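Local coordinates for protein alpha-fucosidase (Bifidobacterium bifidum, PDB 2EAB) that probably hydrolyses alpha-1,2-linked L-fucose from glycans, this chain being the catalytic region of a longer, calcium-binding protein, at residues H677-G689 with N720-R734. Sequence-based numbering, arbitrary orientation.
Sequences HRHMSHLLGLFPG and NTGWAIGQRINSWAR. With EDO (1,2-ethanediol), chain D; EDO (1,2-ethanediol), chain G.
The loop 677-689 meets helix 722-734 near Ala724 and again near Ser731, with CA of Arg678 6.7 Å from CA of Ala724 and CA of Phe687 5.1 Å from CA of Ser731. Arg678 reaches across to Asn720 with CG anti to the backbone N (chi1 -171°) and the chain extended; its NE gives a nearly straight bond of 2.9 Å to OD1 of Asn720, the guanidinium almost coplanar with that amide. The same OD1 also takes the backbone N of Thr721, so two donors grip it. CZ2 of Trp723 sits over one face of the guanidinium, the planes well tilted and not stacked, and Trp723 CH2 lies 3.3 Å above the centre of the His679 ring, the two ring planes oblique at 47°. Going the other way, Arg728 NH2 donates to the carbonyl O of Arg678. Three waters fill in along the middle, all bonded to the amide of Gln727; one of them ties its NE2 to Phe687 O and Ser731 OG. Both segments belong to the glycoside hydrolase family 95 catalytic domain, whose sequence clan is that of the six-hairpin (alpha/alpha)6 barrels, and the loop turns through a cis peptide before Pro688. Near that turn Asn730 CB stands 3.4 Å above the centre of the Phe687 ring, a CH-pi contact, while Trp430 meets this ring edge-to-face. Phe687 CD1 sits over one face of the Arg734 guanidinium; Arg734, bent at chi2 (-70°), points NH2 at Pro688 O (3.0 Å) and NH1 at Gly689 O (2.9 Å), and NH1 also makes a weak bond to Leu686 O; its NE forms a salt bridge with Glu778. With a leucine here, the carbonyls of Pro688 and Gly689 would probably lose the arginine's N-H donors and Glu778 its positive mate.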
ATOM      1  N   HIS A 677      -7.833 -16.191 -15.890  1.00 10.28           N
ATOM      2  CA  HIS A 677      -6.546 -15.511 -15.737  1.00  9.66           C
ATOM      3  C   HIS A 677      -6.475 -14.735 -14.421  1.00  9.54           C
ATOM      4  O   HIS A 677      -7.449 -14.100 -14.013  1.00  9.53           O
ATOM      5  CB  HIS A 677      -6.268 -14.590 -16.922  1.00  9.60           C
ATOM      6  CG  HIS A 677      -4.924 -13.931 -16.867  1.00  8.83           C
ATOM      7  ND1 HIS A 677      -3.745 -14.644 -16.902  1.00  9.26           N
ATOM      8  CD2 HIS A 677      -4.572 -12.626 -16.762  1.00  8.68           C
ATOM      9  CE1 HIS A 677      -2.726 -13.807 -16.820  1.00  9.65           C
ATOM     10  NE2 HIS A 677      -3.200 -12.576 -16.737  1.00  9.48           N
ATOM     11  N   ARG A 678      -5.321 -14.794 -13.764  1.00  9.45           N
ATOM     12  CA  ARG A 678      -5.155 -14.222 -12.428  1.00  9.43           C
ATOM     13  C   ARG A 678      -5.298 -12.698 -12.387  1.00  9.10           C
ATOM     14  O   ARG A 678      -5.904 -12.149 -11.461  1.00  9.60           O
ATOM     15  CB  ARG A 678      -3.817 -14.649 -11.823  1.00  9.36           C
ATOM     16  CG  ARG A 678      -3.665 -14.287 -10.362  1.00 10.20           C
ATOM     17  CD  ARG A 678      -2.493 -15.015  -9.760  1.00 11.46           C
ATOM     18  NE  ARG A 678      -2.384 -14.776  -8.326  1.00 10.77           N
ATOM     19  CZ  ARG A 678      -1.304 -14.284  -7.729  1.00 10.47           C
ATOM     20  NH1 ARG A 678      -0.217 -13.984  -8.435  1.00 10.07           N
ATOM     21  NH2 ARG A 678      -1.305 -14.113  -6.415  1.00 10.56           N
ATOM     22  N   HIS A 679      -4.734 -12.018 -13.381  1.00  8.57           N
ATOM     23  CA  HIS A 679      -4.888 -10.574 -13.499  1.00  8.31           C
ATOM     24  C   HIS A 679      -6.261 -10.227 -14.064  1.00  7.71           C
ATOM     25  O   HIS A 679      -6.845 -11.005 -14.814  1.00  8.05           O
ATOM     26  CB  HIS A 679      -3.830 -10.001 -14.437  1.00  8.49           C
ATOM     27  CG  HIS A 679      -2.453  -9.942 -13.853  1.00  9.35           C
ATOM     28  ND1 HIS A 679      -1.642 -11.050 -13.732  1.00 11.43           N
ATOM     29  CD2 HIS A 679      -1.733  -8.894 -13.393  1.00  9.20           C
ATOM     30  CE1 HIS A 679      -0.488 -10.688 -13.199  1.00 11.73           C
ATOM     31  NE2 HIS A 679      -0.516  -9.386 -12.984  1.00 12.36           N
ATOM     32  N   MET A 680      -6.747  -9.040 -13.709  1.00  7.86           N
ATOM     33  CA  MET A 680      -7.966  -8.468 -14.279  1.00  7.94           C
ATOM     34  C   MET A 680      -7.646  -7.016 -14.623  1.00  7.44           C
ATOM     35  O   MET A 680      -8.246  -6.078 -14.082  1.00  7.76           O
ATOM     36  CB  MET A 680      -9.134  -8.548 -13.290  1.00  8.14           C
ATOM     37  CG  MET A 680      -9.311  -9.913 -12.636  1.00  8.85           C
ATOM     38  SD  MET A 680     -10.808 -10.068 -11.649  1.00  9.17           S
ATOM     39  CE  MET A 680     -10.587  -8.723 -10.477  1.00 10.55           C
ATOM     40  N   SER A 681      -6.683  -6.837 -15.518  1.00  7.36           N
ATOM     41  CA  SER A 681      -6.126  -5.513 -15.782  1.00  7.17           C
ATOM     42  C   SER A 681      -7.121  -4.553 -16.419  1.00  6.99           C
ATOM     43  O   SER A 681      -6.978  -3.342 -16.310  1.00  7.15           O
ATOM     44  CB  SER A 681      -4.872  -5.629 -16.648  1.00  7.25           C
ATOM     45  OG  SER A 681      -3.873  -6.382 -15.985  1.00  7.12           O
ATOM     46  N   HIS A 682      -8.133  -5.110 -17.071  1.00  6.50           N
ATOM     47  CA  HIS A 682      -9.155  -4.310 -17.733  1.00  6.35           C
ATOM     48  C   HIS A 682     -10.295  -3.860 -16.814  1.00  6.27           C
ATOM     49  O   HIS A 682     -11.232  -3.193 -17.270  1.00  6.73           O
ATOM     50  CB  HIS A 682      -9.720  -5.085 -18.923  1.00  6.64           C
ATOM     51  CG  HIS A 682     -10.390  -6.369 -18.549  1.00  7.25           C
ATOM     52  ND1 HIS A 682      -9.815  -7.291 -17.700  1.00  8.03           N
ATOM     53  CD2 HIS A 682     -11.578  -6.893 -18.930  1.00  7.71           C
ATOM     54  CE1 HIS A 682     -10.631  -8.321 -17.565  1.00  8.25           C
ATOM     55  NE2 HIS A 682     -11.708  -8.104 -18.301  1.00  8.26           N
ATOM     56  N   LEU A 683     -10.216  -4.202 -15.529  1.00  6.35           N
ATOM     57  CA  LEU A 683     -11.272  -3.829 -14.591  1.00  6.45           C
ATOM     58  C   LEU A 683     -10.875  -2.730 -13.606  1.00  6.44           C
ATOM     59  O   LEU A 683     -11.593  -2.472 -12.645  1.00  6.50           O
ATOM     60  CB  LEU A 683     -11.813  -5.061 -13.857  1.00  6.90           C
ATOM     61  CG  LEU A 683     -12.467  -6.126 -14.746  1.00  7.26           C
ATOM     62  CD1 LEU A 683     -12.984  -7.263 -13.893  1.00  8.12           C
ATOM     63  CD2 LEU A 683     -13.586  -5.554 -15.620  1.00  9.26           C
ATOM     64  N   LEU A 684      -9.763  -2.045 -13.865  1.00  6.16           N
ATOM     65  CA  LEU A 684      -9.327  -0.962 -12.987  1.00  6.64           C
ATOM     66  C   LEU A 684     -10.294   0.219 -12.964  1.00  6.58           C
ATOM     67  O   LEU A 684     -10.280   1.012 -12.019  1.00  6.39           O
ATOM     68  CB  LEU A 684      -7.909  -0.510 -13.343  1.00  6.48           C
ATOM     69  CG  LEU A 684      -6.847  -1.610 -13.286  1.00  6.37           C
ATOM     70  CD1 LEU A 684      -5.471  -1.013 -13.548  1.00  7.05           C
ATOM     71  CD2 LEU A 684      -6.866  -2.373 -11.957  1.00  6.73           C
ATOM     72  N   GLY A 685     -11.132   0.326 -13.992  1.00  6.48           N
ATOM     73  CA  GLY A 685     -12.190   1.335 -14.025  1.00  6.61           C
ATOM     74  C   GLY A 685     -13.327   1.070 -13.049  1.00  6.58           C
ATOM     75  O   GLY A 685     -14.063   1.993 -12.680  1.00  7.01           O
ATOM     76  N   LEU A 686     -13.487  -0.202 -12.667  1.00  6.44           N
ATOM     77  CA  LEU A 686     -14.426  -0.635 -11.626  1.00  6.73           C
ATOM     78  C   LEU A 686     -13.845  -0.419 -10.226  1.00  6.43           C
ATOM     79  O   LEU A 686     -14.530   0.081  -9.326  1.00  6.73           O
ATOM     80  CB  LEU A 686     -14.788  -2.113 -11.822  1.00  7.04           C
ATOM     81  CG  LEU A 686     -15.497  -2.808 -10.651  1.00  7.38           C
ATOM     82  CD1 LEU A 686     -16.910  -2.289 -10.478  1.00  7.34           C
ATOM     83  CD2 LEU A 686     -15.512  -4.311 -10.845  1.00  7.42           C
ATOM     84  N   PHE A 687     -12.598  -0.841 -10.047  1.00  6.51           N
ATOM     85  CA  PHE A 687     -11.857  -0.542  -8.840  1.00  6.44           C
ATOM     86  C   PHE A 687     -10.385  -0.377  -9.201  1.00  6.37           C
ATOM     87  O   PHE A 687      -9.797  -1.274  -9.809  1.00  6.34           O
ATOM     88  CB  PHE A 687     -11.993  -1.615  -7.750  1.00  6.56           C
ATOM     89  CG  PHE A 687     -11.308  -1.211  -6.491  1.00  6.29           C
ATOM     90  CD1 PHE A 687     -11.995  -0.495  -5.515  1.00  6.16           C
ATOM     91  CD2 PHE A 687      -9.942  -1.421  -6.335  1.00  6.80           C
ATOM     92  CE1 PHE A 687     -11.344  -0.047  -4.374  1.00  6.27           C
ATOM     93  CE2 PHE A 687      -9.287  -0.971  -5.207  1.00  7.11           C
ATOM     94  CZ  PHE A 687      -9.983  -0.281  -4.225  1.00  7.00           C
ATOM     95  N   PRO A 688      -9.755   0.730  -8.769  1.00  6.29           N
ATOM     96  CA  PRO A 688     -10.252   1.790  -7.878  1.00  6.63           C
ATOM     97  C   PRO A 688     -11.066   2.902  -8.532  1.00  6.72           C
ATOM     98  O   PRO A 688     -11.608   3.756  -7.816  1.00  6.79           O
ATOM     99  CB  PRO A 688      -8.961   2.389  -7.325  1.00  7.04           C
ATOM    100  CG  PRO A 688      -7.989   2.244  -8.459  1.00  6.82           C
ATOM    101  CD  PRO A 688      -8.337   0.937  -9.125  1.00  6.67           C
ATOM    102  N   GLY A 689     -11.152   2.891  -9.859  1.00  6.74           N
ATOM    103  CA  GLY A 689     -11.688   4.015 -10.627  1.00  6.93           C
ATOM    104  C   GLY A 689     -13.179   4.265 -10.510  1.00  7.08           C
ATOM    105  O   GLY A 689     -13.879   3.619  -9.725  1.00  7.11           O
ATOM    106  N   ASN A 720      -7.823 -17.186  -4.051  1.00 10.72           N
ATOM    107  CA  ASN A 720      -6.571 -16.663  -4.566  1.00  9.96           C
ATOM    108  C   ASN A 720      -5.781 -16.067  -3.409  1.00  9.81           C
ATOM    109  O   ASN A 720      -6.180 -16.185  -2.249  1.00  9.64           O
ATOM    110  CB  ASN A 720      -6.796 -15.656  -5.703  1.00 10.48           C
ATOM    111  CG  ASN A 720      -5.754 -15.780  -6.798  1.00 10.95           C
ATOM    112  OD1 ASN A 720      -4.559 -15.570  -6.568  1.00 10.70           O
ATOM    113  ND2 ASN A 720      -6.205 -16.119  -8.002  1.00 13.54           N
ATOM    114  N   THR A 721      -4.655 -15.444  -3.727  1.00  9.23           N
ATOM    115  CA  THR A 721      -3.697 -15.027  -2.718  1.00  9.12           C
ATOM    116  C   THR A 721      -3.161 -13.642  -3.029  1.00  8.57           C
ATOM    117  O   THR A 721      -3.332 -13.126  -4.142  1.00  8.60           O
ATOM    118  CB  THR A 721      -2.492 -15.981  -2.684  1.00  9.14           C
ATOM    119  OG1 THR A 721      -1.882 -15.987  -3.981  1.00  9.83           O
ATOM    120  CG2 THR A 721      -2.907 -17.408  -2.304  1.00  9.77           C
ATOM    121  N   GLY A 722      -2.506 -13.049  -2.036  1.00  8.50           N
ATOM    122  CA  GLY A 722      -1.762 -11.809  -2.214  1.00  8.37           C
ATOM    123  C   GLY A 722      -2.543 -10.706  -2.899  1.00  8.04           C
ATOM    124  O   GLY A 722      -3.709 -10.458  -2.574  1.00  8.48           O
ATOM    125  N   TRP A 723      -1.904 -10.047  -3.861  1.00  7.89           N
ATOM    126  CA  TRP A 723      -2.520  -8.900  -4.529  1.00  8.07           C
ATOM    127  C   TRP A 723      -3.794  -9.300  -5.272  1.00  7.98           C
ATOM    128  O   TRP A 723      -4.718  -8.494  -5.410  1.00  7.94           O
ATOM    129  CB  TRP A 723      -1.540  -8.186  -5.482  1.00  8.31           C
ATOM    130  CG  TRP A 723      -1.043  -9.056  -6.596  1.00  8.43           C
ATOM    131  CD1 TRP A 723       0.131  -9.748  -6.629  1.00  8.87           C
ATOM    132  CD2 TRP A 723      -1.713  -9.343  -7.833  1.00  8.51           C
ATOM    133  NE1 TRP A 723       0.234 -10.451  -7.804  1.00  9.35           N
ATOM    134  CE2 TRP A 723      -0.885 -10.221  -8.559  1.00  8.85           C
ATOM    135  CE3 TRP A 723      -2.935  -8.941  -8.395  1.00  7.84           C
ATOM    136  CZ2 TRP A 723      -1.238 -10.713  -9.816  1.00  9.11           C
ATOM    137  CZ3 TRP A 723      -3.289  -9.432  -9.641  1.00  8.54           C
ATOM    138  CH2 TRP A 723      -2.440 -10.306 -10.341  1.00  9.15           C
ATOM    139  N   ALA A 724      -3.854 -10.538  -5.759  1.00  8.04           N
ATOM    140  CA  ALA A 724      -4.996 -10.958  -6.567  1.00  8.11           C
ATOM    141  C   ALA A 724      -6.267 -11.041  -5.732  1.00  8.08           C
ATOM    142  O   ALA A 724      -7.313 -10.534  -6.133  1.00  8.18           O
ATOM    143  CB  ALA A 724      -4.712 -12.272  -7.273  1.00  8.13           C
ATOM    144  N   ILE A 725      -6.176 -11.655  -4.558  1.00  8.33           N
ATOM    145  CA  ILE A 725      -7.337 -11.702  -3.674  1.00  8.81           C
ATOM    146  C   ILE A 725      -7.694 -10.300  -3.154  1.00  8.64           C
ATOM    147  O   ILE A 725      -8.874  -9.953  -3.071  1.00  8.66           O
ATOM    148  CB  ILE A 725      -7.207 -12.773  -2.544  1.00  9.25           C
ATOM    149  CG1 ILE A 725      -8.578 -13.081  -1.933  1.00 10.15           C
ATOM    150  CG2 ILE A 725      -6.212 -12.354  -1.469  1.00  9.93           C
ATOM    151  CD1 ILE A 725      -9.542 -13.734  -2.893  1.00 11.58           C
ATOM    152  N   GLY A 726      -6.682  -9.491  -2.847  1.00  8.53           N
ATOM    153  CA  GLY A 726      -6.924  -8.105  -2.431  1.00  8.22           C
ATOM    154  C   GLY A 726      -7.688  -7.320  -3.483  1.00  7.76           C
ATOM    155  O   GLY A 726      -8.665  -6.630  -3.170  1.00  8.38           O
ATOM    156  N   GLN A 727      -7.260  -7.433  -4.737  1.00  7.56           N
ATOM    157  CA  GLN A 727      -7.948  -6.766  -5.836  1.00  7.38           C
ATOM    158  C   GLN A 727      -9.381  -7.271  -6.003  1.00  7.20           C
ATOM    159  O   GLN A 727     -10.317  -6.485  -6.204  1.00  7.08           O
ATOM    160  CB  GLN A 727      -7.182  -6.957  -7.142  1.00  7.47           C
ATOM    161  CG  GLN A 727      -7.876  -6.311  -8.327  1.00  8.49           C
ATOM    162  CD  GLN A 727      -7.198  -6.600  -9.642  1.00  9.14           C
ATOM    163  OE1 GLN A 727      -6.342  -7.490  -9.740  1.00 11.16           O
ATOM    164  NE2 GLN A 727      -7.575  -5.851 -10.671  1.00  9.50           N
ATOM    165  N   ARG A 728      -9.557  -8.585  -5.918  1.00  7.32           N
ATOM    166  CA  ARG A 728     -10.877  -9.173  -6.120  1.00  7.43           C
ATOM    167  C   ARG A 728     -11.877  -8.754  -5.045  1.00  7.23           C
ATOM    168  O   ARG A 728     -13.027  -8.456  -5.361  1.00  7.45           O
ATOM    169  CB  ARG A 728     -10.793 -10.692  -6.265  1.00  7.91           C
ATOM    170  CG  ARG A 728     -10.138 -11.091  -7.573  1.00  8.88           C
ATOM    171  CD  ARG A 728      -9.838 -12.565  -7.648  1.00 11.53           C
ATOM    172  NE  ARG A 728      -8.935 -12.857  -8.756  1.00 14.29           N
ATOM    173  CZ  ARG A 728      -8.764 -14.067  -9.279  1.00 15.68           C
ATOM    174  NH1 ARG A 728      -9.443 -15.108  -8.807  1.00 16.10           N
ATOM    175  NH2 ARG A 728      -7.914 -14.239 -10.280  1.00 16.93           N
ATOM    176  N   ILE A 729     -11.444  -8.707  -3.789  1.00  7.13           N
ATOM    177  CA  ILE A 729     -12.315  -8.231  -2.709  1.00  7.26           C
ATOM    178  C   ILE A 729     -12.811  -6.810  -2.998  1.00  7.02           C
ATOM    179  O   ILE A 729     -14.014  -6.540  -2.950  1.00  6.98           O
ATOM    180  CB  ILE A 729     -11.604  -8.294  -1.336  1.00  7.44           C
ATOM    181  CG1 ILE A 729     -11.321  -9.749  -0.948  1.00  8.19           C
ATOM    182  CG2 ILE A 729     -12.450  -7.631  -0.249  1.00  8.38           C
ATOM    183  CD1 ILE A 729     -10.295  -9.891   0.165  1.00  9.15           C
ATOM    184  N   ASN A 730     -11.887  -5.905  -3.312  1.00  6.61           N
ATOM    185  CA  ASN A 730     -12.254  -4.516  -3.577  1.00  6.65           C
ATOM    186  C   ASN A 730     -13.127  -4.349  -4.814  1.00  6.66           C
ATOM    187  O   ASN A 730     -14.066  -3.548  -4.814  1.00  6.38           O
ATOM    188  CB  ASN A 730     -11.007  -3.640  -3.666  1.00  6.53           C
ATOM    189  CG  ASN A 730     -10.424  -3.335  -2.304  1.00  6.83           C
ATOM    190  OD1 ASN A 730     -10.802  -2.352  -1.655  1.00  7.03           O
ATOM    191  ND2 ASN A 730      -9.498  -4.181  -1.854  1.00  6.34           N
ATOM    192  N   SER A 731     -12.824  -5.119  -5.857  1.00  6.53           N
ATOM    193  CA  SER A 731     -13.582  -5.068  -7.106  1.00  6.97           C
ATOM    194  C   SER A 731     -15.014  -5.534  -6.890  1.00  6.59           C
ATOM    195  O   SER A 731     -15.966  -4.866  -7.304  1.00  6.48           O
ATOM    196  CB  SER A 731     -12.909  -5.918  -8.178  1.00  7.16           C
ATOM    197  OG  SER A 731     -11.606  -5.437  -8.460  1.00  7.22           O
ATOM    198  N   TRP A 732     -15.168  -6.670  -6.220  1.00  6.80           N
ATOM    199  CA  TRP A 732     -16.499  -7.167  -5.915  1.00  7.03           C
ATOM    200  C   TRP A 732     -17.276  -6.228  -4.989  1.00  6.76           C
ATOM    201  O   TRP A 732     -18.482  -6.075  -5.152  1.00  6.97           O
ATOM    202  CB  TRP A 732     -16.438  -8.587  -5.366  1.00  7.67           C
ATOM    203  CG  TRP A 732     -16.377  -9.631  -6.449  1.00  7.50           C
ATOM    204  CD1 TRP A 732     -15.266 -10.273  -6.914  1.00  8.27           C
ATOM    205  CD2 TRP A 732     -17.485 -10.144  -7.203  1.00  8.58           C
ATOM    206  NE1 TRP A 732     -15.614 -11.162  -7.908  1.00  8.69           N
ATOM    207  CE2 TRP A 732     -16.969 -11.106  -8.103  1.00  8.82           C
ATOM    208  CE3 TRP A 732     -18.862  -9.887  -7.203  1.00  9.27           C
ATOM    209  CZ2 TRP A 732     -17.785 -11.815  -8.996  1.00  9.81           C
ATOM    210  CZ3 TRP A 732     -19.675 -10.590  -8.094  1.00  9.83           C
ATOM    211  CH2 TRP A 732     -19.130 -11.545  -8.973  1.00  9.74           C
ATOM    212  N   ALA A 733     -16.604  -5.566  -4.050  1.00  6.59           N
ATOM    213  CA  ALA A 733     -17.300  -4.617  -3.173  1.00  6.79           C
ATOM    214  C   ALA A 733     -17.984  -3.517  -3.990  1.00  6.62           C
ATOM    215  O   ALA A 733     -19.119  -3.129  -3.701  1.00  6.38           O
ATOM    216  CB  ALA A 733     -16.354  -4.010  -2.156  1.00  7.34           C
ATOM    217  N   ARG A 734     -17.301  -3.027  -5.021  1.00  6.64           N
ATOM    218  CA  ARG A 734     -17.828  -1.960  -5.866  1.00  6.51           C
ATOM    219  C   ARG A 734     -19.077  -2.374  -6.647  1.00  6.79           C
ATOM    220  O   ARG A 734     -19.839  -1.511  -7.085  1.00  6.62           O
ATOM    221  CB  ARG A 734     -16.743  -1.472  -6.832  1.00  6.56           C
ATOM    222  CG  ARG A 734     -15.582  -0.724  -6.157  1.00  6.11           C
ATOM    223  CD  ARG A 734     -16.017   0.650  -5.636  1.00  6.60           C
ATOM    224  NE  ARG A 734     -14.928   1.514  -5.165  1.00  6.41           N
ATOM    225  CZ  ARG A 734     -14.115   2.204  -5.962  1.00  6.10           C
ATOM    226  NH1 ARG A 734     -14.213   2.090  -7.282  1.00  6.59           N
ATOM    227  NH2 ARG A 734     -13.187   2.997  -5.439  1.00  6.38           N
TER
HETATM  228  C1  EDO D4804      -2.818  -4.565 -13.158  1.00 29.74           C
HETATM  229  O1  EDO D4804      -3.230  -6.014 -13.314  1.00 30.59           O
HETATM  230  C2  EDO D4804      -1.399  -4.460 -13.844  1.00 30.60           C
HETATM  231  O2  EDO D4804      -0.408  -5.212 -13.005  1.00 27.98           O
HETATM  232  C1  EDO G4807     -10.901   3.003  -3.506  1.00 42.74           C
HETATM  233  O1  EDO G4807     -12.297   3.470  -3.156  1.00 37.02           O
HETATM  234  C2  EDO G4807     -10.000   3.353  -2.257  1.00 43.60           C
HETATM  235  O2  EDO G4807     -10.100   4.783  -2.044  1.00 37.12           O
HETATM  236  O   HOH W   1      -7.131 -10.468  -9.712  1.00 12.16           O
HETATM  237  O   HOH W   2      -5.301  -7.294 -12.192  1.00  9.82           O
HETATM  238  O   HOH W   3      -9.763  -4.084 -10.132  1.00  8.91           O